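Local atomic coordinates of protein ACDH-11, isoform b (Caenorhabditis elegans, PDB entry 4Y9J), a protein that belongs to the acyl-CoA dehydrogenase family of flavoproteins and holds flavin-adenine dinucleotide in a four-chain assembly. Residues V208-D213 with G292-R297; E486-S491 with S553-A558. One frame throughout, in Å; residues are numbered along the deposited sequence.

Following the chain from its N terminus, past the helices of the AidB-like N-terminal region, contact 1 comes first: 208-213 meets 292-297 and closes a loop of 78 intervening residues that holds strands but no helix, tying the hairpin turn after strand 206-209 to the long strand 285-298 of the middle-domain sheet. The chain then runs through the long helices 304-338, 352-383 and 389-419 before contact 2 opens. There 486-491 and 553-558 close a loop that is mostly helix, inside the C-terminal helical region. The two loops follow in series and neither nest nor cross. Contacts 1 and 2 lie on opposite sides of the chain's centre, the nearest atoms of contact 1 and contact 2 about 46 Å apart.

Contact 1: V208-D213 with G292-R297; sequences VQIDKD and GAIAER
D213 and R297 meet twice, once through the main chain and once through their charged ends. The backbone N of R297 gives a nearly straight hydrogen bond to D213 O, 2.7 Å long with 177° at the hydrogen; E296 CA, in a CA-H...O contact, approaches the same oxygen at 3.5 Å. R297 can be followed outward from here. R297 CB lies 3.6 Å from D213 O. CG stands opposite the backbone N (chi1 -172°), and bends at chi2 and chi3 turn the chain back toward the aspartate. R297 NE stays 3.6 Å from D213 OD1, short of a bond, and CZ passes at a similar range. R297 NH2 makes the salt bridge, 2.6 Å from D213 OD1; that oxygen lies in the guanidinium plane, at its edge, but is itself met from above the carboxylate plane, the two planes standing 77° apart. NH1 turns to the carbonyl of G299. E296 sends its OE1 to T214 OG1, while at the far end I210 CD1 brushes I294 CG1 at 4.3 Å. Q209 NE2 bonds K212 O at 3.0 Å across the turn, where I210 and D211 face T214 as a classic beta bulge. R297 thus holds D213 by main chain and side chain, its guanidinium fixed at two nitrogens, and the close ion pair would probably favour a charged D213.

Contact 2: E486-S491 with S553-A558; sequences EKLKKS and SDIEVA
L488 packs against I555 and A558 in the tight, buried part of this helix pair. L488 CG sits 3.9 Å from I555 CG2, and L488 CD2 reaches A558 CB at 4.0 Å, while the L488 and I555 side chains cross at about a right angle. CG2 of I555 takes the position opposite its backbone N, which brings this methyl against both L488 CG and L488 CD2. S491 lies one turn on, S491 OG folded back to K487 O at 2.7 Å; that carbonyl also accepts from S491 N, the two donors arriving from opposite faces of its plane. Toward the partly exposed K487 the contact becomes polar, though E556 itself is buried: K487 runs extended beyond CG until K487 NZ makes a salt bridge to E556 OE2 at 2.6 Å, on the syn lone pair. E556 reaches it through a bend at chi2 (61°), its other oxygen paired with R560. K487 also makes a cation-pi contact with Y559. The axes of the two segments approach to 9.2 Å, 32° from parallel. Helix 524-545 borders both, with I541 against S491 and L540 against A558, and I586 of the third subunit packs on E556 and V557, so helix 552-563 also meets a neighbouring chain.

Contact 1: V208-D213 with G292-R297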
loop_
_atom_site.group_PDB
_atom_site.type_symbol
_atom_site.label_atom_id
_atom_site.label_comp_id
_atom_site.label_asym_id
_atom_site.label_seq_id
_atom_site.Cartn_x
_atom_site.Cartn_y
_atom_site.Cartn_z
ATOM N N VAL B 208 38.268 -9.621 12.058
ATOM C CA VAL B 208 39.540 -10.006 11.525
ATOM C C VAL B 208 40.457 -8.808 11.487
ATOM O O VAL B 208 40.145 -7.821 10.870
ATOM C CB VAL B 208 39.410 -10.584 10.115
ATOM C CG1 VAL B 208 40.784 -10.829 9.516
ATOM C CG2 VAL B 208 38.623 -11.891 10.163
ATOM N N GLN B 209 41.627 -8.920 12.098
ATOM C CA GLN B 209 42.493 -7.755 12.213
ATOM C C GLN B 209 42.919 -7.236 10.862
ATOM O O GLN B 209 43.411 -7.979 10.040
ATOM C CB GLN B 209 43.724 -8.087 13.045
ATOM C CG GLN B 209 44.547 -6.853 13.407
ATOM C CD GLN B 209 45.819 -7.213 14.159
ATOM O OE1 GLN B 209 46.545 -8.116 13.758
ATOM N NE2 GLN B 209 46.063 -6.548 15.279
ATOM N N ILE B 210 42.759 -5.945 10.649
ATOM C CA ILE B 210 43.344 -5.298 9.481
ATOM C C ILE B 210 44.662 -4.643 9.843
ATOM O O ILE B 210 45.642 -4.786 9.107
ATOM C CB ILE B 210 42.486 -4.181 8.950
ATOM C CG1 ILE B 210 41.162 -4.742 8.500
ATOM C CG2 ILE B 210 43.210 -3.468 7.806
ATOM C CD1 ILE B 210 40.254 -3.667 7.931
ATOM N N ASP B 211 44.673 -3.912 10.960
ATOM C CA ASP B 211 45.899 -3.218 11.410
ATOM C C ASP B 211 45.737 -2.656 12.808
ATOM O O ASP B 211 44.789 -1.920 13.080
ATOM C CB ASP B 211 46.206 -2.057 10.488
ATOM C CG ASP B 211 47.459 -1.299 10.916
ATOM O OD1 ASP B 211 48.571 -1.907 10.991
ATOM O OD2 ASP B 211 47.309 -0.082 11.169
ATOM N N LYS B 212 46.664 -2.997 13.696
ATOM C CA LYS B 212 46.613 -2.471 15.053
ATOM C C LYS B 212 45.200 -2.742 15.607
ATOM O O LYS B 212 44.808 -3.894 15.719
ATOM C CB LYS B 212 46.951 -0.965 15.014
ATOM C CG LYS B 212 48.433 -0.655 14.777
ATOM C CD LYS B 212 49.105 -0.187 16.076
ATOM C CE LYS B 212 49.306 1.333 16.168
ATOM N NZ LYS B 212 50.703 1.733 15.801
ATOM N N ASP B 213 44.423 -1.720 15.920
ATOM C CA ASP B 213 43.121 -1.989 16.579
ATOM C C ASP B 213 41.919 -1.896 15.632
ATOM O O ASP B 213 40.753 -1.895 16.086
ATOM C CB ASP B 213 42.986 -1.056 17.770
ATOM C CG ASP B 213 44.058 -1.335 18.814
ATOM O OD1 ASP B 213 44.301 -2.532 19.094
ATOM O OD2 ASP B 213 44.674 -0.389 19.312
ATOM N N GLY B 292 32.941 -7.471 6.102
ATOM C CA GLY B 292 34.105 -6.583 5.944
ATOM C C GLY B 292 33.852 -5.139 6.437
ATOM O O GLY B 292 34.591 -4.195 6.046
ATOM N N ALA B 293 32.870 -4.946 7.312
ATOM C CA ALA B 293 32.637 -3.635 7.964
ATOM C C ALA B 293 33.840 -3.229 8.794
ATOM O O ALA B 293 34.272 -3.951 9.655
ATOM C CB ALA B 293 31.415 -3.700 8.843
ATOM N N ILE B 294 34.398 -2.074 8.504
ATOM C CA ILE B 294 35.596 -1.593 9.220
ATOM C C ILE B 294 35.232 -0.985 10.571
ATOM O O ILE B 294 34.388 -0.070 10.659
ATOM C CB ILE B 294 36.350 -0.602 8.340
ATOM C CG1 ILE B 294 36.712 -1.337 7.056
ATOM C CG2 ILE B 294 37.641 -0.149 9.021
ATOM C CD1 ILE B 294 37.305 -0.467 5.985
ATOM N N ALA B 295 35.876 -1.502 11.613
ATOM C CA ALA B 295 35.542 -1.149 12.952
ATOM C C ALA B 295 36.798 -1.044 13.838
ATOM O O ALA B 295 37.794 -1.786 13.636
ATOM C CB ALA B 295 34.601 -2.173 13.523
ATOM N N GLU B 296 36.699 -0.196 14.861
ATOM C CA GLU B 296 37.839 0.029 15.807
ATOM C C GLU B 296 37.581 -0.647 17.149
ATOM O O GLU B 296 36.521 -0.463 17.727
ATOM C CB GLU B 296 38.033 1.507 16.024
ATOM C CG GLU B 296 38.088 2.388 14.798
ATOM C CD GLU B 296 39.106 1.988 13.768
ATOM O OE1 GLU B 296 40.105 1.344 14.133
ATOM O OE2 GLU B 296 38.927 2.377 12.570
ATOM N N ARG B 297 38.500 -1.486 17.604
ATOM C CA ARG B 297 38.334 -2.146 18.886
ATOM C C ARG B 297 38.525 -1.152 20.013
ATOM O O ARG B 297 39.522 -0.450 20.028
ATOM C CB ARG B 297 39.378 -3.258 19.121
ATOM C CG ARG B 297 39.073 -4.089 20.385
ATOM C CD ARG B 297 40.267 -4.596 21.200
ATOM N NE ARG B 297 41.511 -3.873 20.965
ATOM C CZ ARG B 297 42.187 -3.160 21.853
ATOM N NH1 ARG B 297 41.831 -3.046 23.122
ATOM N NH2 ARG B 297 43.281 -2.577 21.459
#

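Contact 2: E486-S491 with S553-A558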
loop_
_atom_site.group_PDB
_atom_site.type_symbol
_atom_site.label_atom_id
_atom_site.label_comp_id
_atom_site.label_asym_id
_atom_site.label_seq_id
_atom_site.Cartn_x
_atom_site.Cartn_y
_atom_site.Cartn_z
ATOM N N GLU B 486 -1.364 10.027 60.637
ATOM C CA GLU B 486 -1.708 8.622 60.820
ATOM C C GLU B 486 -1.518 7.722 59.585
ATOM O O GLU B 486 -1.158 6.552 59.696
ATOM C CB GLU B 486 -3.182 8.560 61.185
ATOM C CG GLU B 486 -3.656 7.190 61.612
ATOM C CD GLU B 486 -4.750 7.232 62.661
ATOM O OE1 GLU B 486 -4.556 7.859 63.744
ATOM O OE2 GLU B 486 -5.812 6.616 62.384
ATOM N N LYS B 487 -1.827 8.266 58.425
ATOM C CA LYS B 487 -1.694 7.506 57.162
ATOM C C LYS B 487 -0.250 7.295 56.793
ATOM O O LYS B 487 0.113 6.235 56.330
ATOM C CB LYS B 487 -2.431 8.194 56.026
ATOM C CG LYS B 487 -3.928 8.000 56.135
ATOM C CD LYS B 487 -4.691 8.814 55.111
ATOM C CE LYS B 487 -6.181 8.510 55.210
ATOM N NZ LYS B 487 -6.898 8.791 53.938
ATOM N N LEU B 488 0.592 8.292 57.073
ATOM C CA LEU B 488 1.999 8.158 56.789
ATOM C C LEU B 488 2.677 7.250 57.812
ATOM O O LEU B 488 3.577 6.495 57.467
ATOM C CB LEU B 488 2.623 9.526 56.719
ATOM C CG LEU B 488 2.014 10.397 55.617
ATOM C CD1 LEU B 488 2.591 11.801 55.706
ATOM C CD2 LEU B 488 2.277 9.806 54.223
ATOM N N LYS B 489 2.256 7.305 59.067
ATOM C CA LYS B 489 2.783 6.351 60.051
ATOM C C LYS B 489 2.497 4.932 59.587
ATOM O O LYS B 489 3.396 4.069 59.585
ATOM C CB LYS B 489 2.225 6.545 61.477
ATOM C CG LYS B 489 2.721 5.460 62.464
ATOM C CD LYS B 489 1.977 5.360 63.820
ATOM C CE LYS B 489 1.790 6.696 64.479
ATOM N NZ LYS B 489 1.221 6.509 65.837
ATOM N N LYS B 490 1.252 4.688 59.177
ATOM C CA LYS B 490 0.884 3.352 58.739
ATOM C C LYS B 490 1.728 2.945 57.528
ATOM O O LYS B 490 2.172 1.795 57.411
ATOM C CB LYS B 490 -0.589 3.299 58.365
ATOM C CG LYS B 490 -1.523 3.109 59.539
ATOM C CD LYS B 490 -2.908 2.656 59.066
ATOM C CE LYS B 490 -3.894 3.815 58.998
ATOM N NZ LYS B 490 -4.424 4.114 60.358
ATOM N N SER B 491 1.914 3.884 56.614
ATOM C CA SER B 491 2.693 3.632 55.424
ATOM C C SER B 491 4.123 3.245 55.749
ATOM O O SER B 491 4.638 2.254 55.212
ATOM C CB SER B 491 2.669 4.854 54.497
ATOM O OG SER B 491 1.333 5.192 54.115
ATOM N N SER B 553 -3.170 15.204 48.145
ATOM C CA SER B 553 -3.133 14.055 47.219
ATOM C C SER B 553 -1.820 13.289 47.439
ATOM O O SER B 553 -1.789 12.064 47.343
ATOM C CB SER B 553 -3.243 14.497 45.761
ATOM O OG SER B 553 -1.955 14.772 45.127
ATOM N N ASP B 554 -0.738 13.985 47.800
ATOM C CA ASP B 554 0.535 13.319 47.963
ATOM C C ASP B 554 0.482 12.351 49.135
ATOM O O ASP B 554 1.033 11.241 49.050
ATOM C CB ASP B 554 1.680 14.334 48.159
ATOM C CG ASP B 554 2.024 15.112 46.867
ATOM O OD1 ASP B 554 2.012 14.538 45.749
ATOM O OD2 ASP B 554 2.366 16.325 46.966
ATOM N N ILE B 555 -0.172 12.737 50.217
ATOM C CA ILE B 555 -0.319 11.836 51.407
ATOM C C ILE B 555 -1.192 10.615 51.082
ATOM O O ILE B 555 -0.873 9.482 51.413
ATOM C CB ILE B 555 -0.905 12.560 52.652
ATOM C CG1 ILE B 555 0.083 13.580 53.209
ATOM C CG2 ILE B 555 -1.203 11.565 53.766
ATOM C CD1 ILE B 555 -0.526 14.656 54.083
ATOM N N GLU B 556 -2.299 10.874 50.423
ATOM C CA GLU B 556 -3.237 9.819 50.097
ATOM C C GLU B 556 -2.618 8.788 49.131
ATOM O O GLU B 556 -2.856 7.586 49.242
ATOM C CB GLU B 556 -4.466 10.434 49.467
ATOM C CG GLU B 556 -5.559 9.405 49.261
ATOM C CD GLU B 556 -6.060 8.758 50.570
ATOM O OE1 GLU B 556 -6.664 7.629 50.486
ATOM O OE2 GLU B 556 -5.893 9.401 51.656
ATOM N N VAL B 557 -1.802 9.273 48.203
ATOM C CA VAL B 557 -1.100 8.400 47.257
ATOM C C VAL B 557 -0.068 7.516 47.992
ATOM O O VAL B 557 0.032 6.320 47.731
ATOM C CB VAL B 557 -0.397 9.232 46.178
ATOM C CG1 VAL B 557 0.563 8.376 45.403
ATOM C CG2 VAL B 557 -1.398 9.825 45.213
ATOM N N ALA B 558 0.678 8.094 48.954
ATOM C CA ALA B 558 1.658 7.302 49.685
ATOM C C ALA B 558 0.965 6.229 50.491
ATOM O O ALA B 558 1.473 5.091 50.565
ATOM C CB ALA B 558 2.531 8.150 50.562
#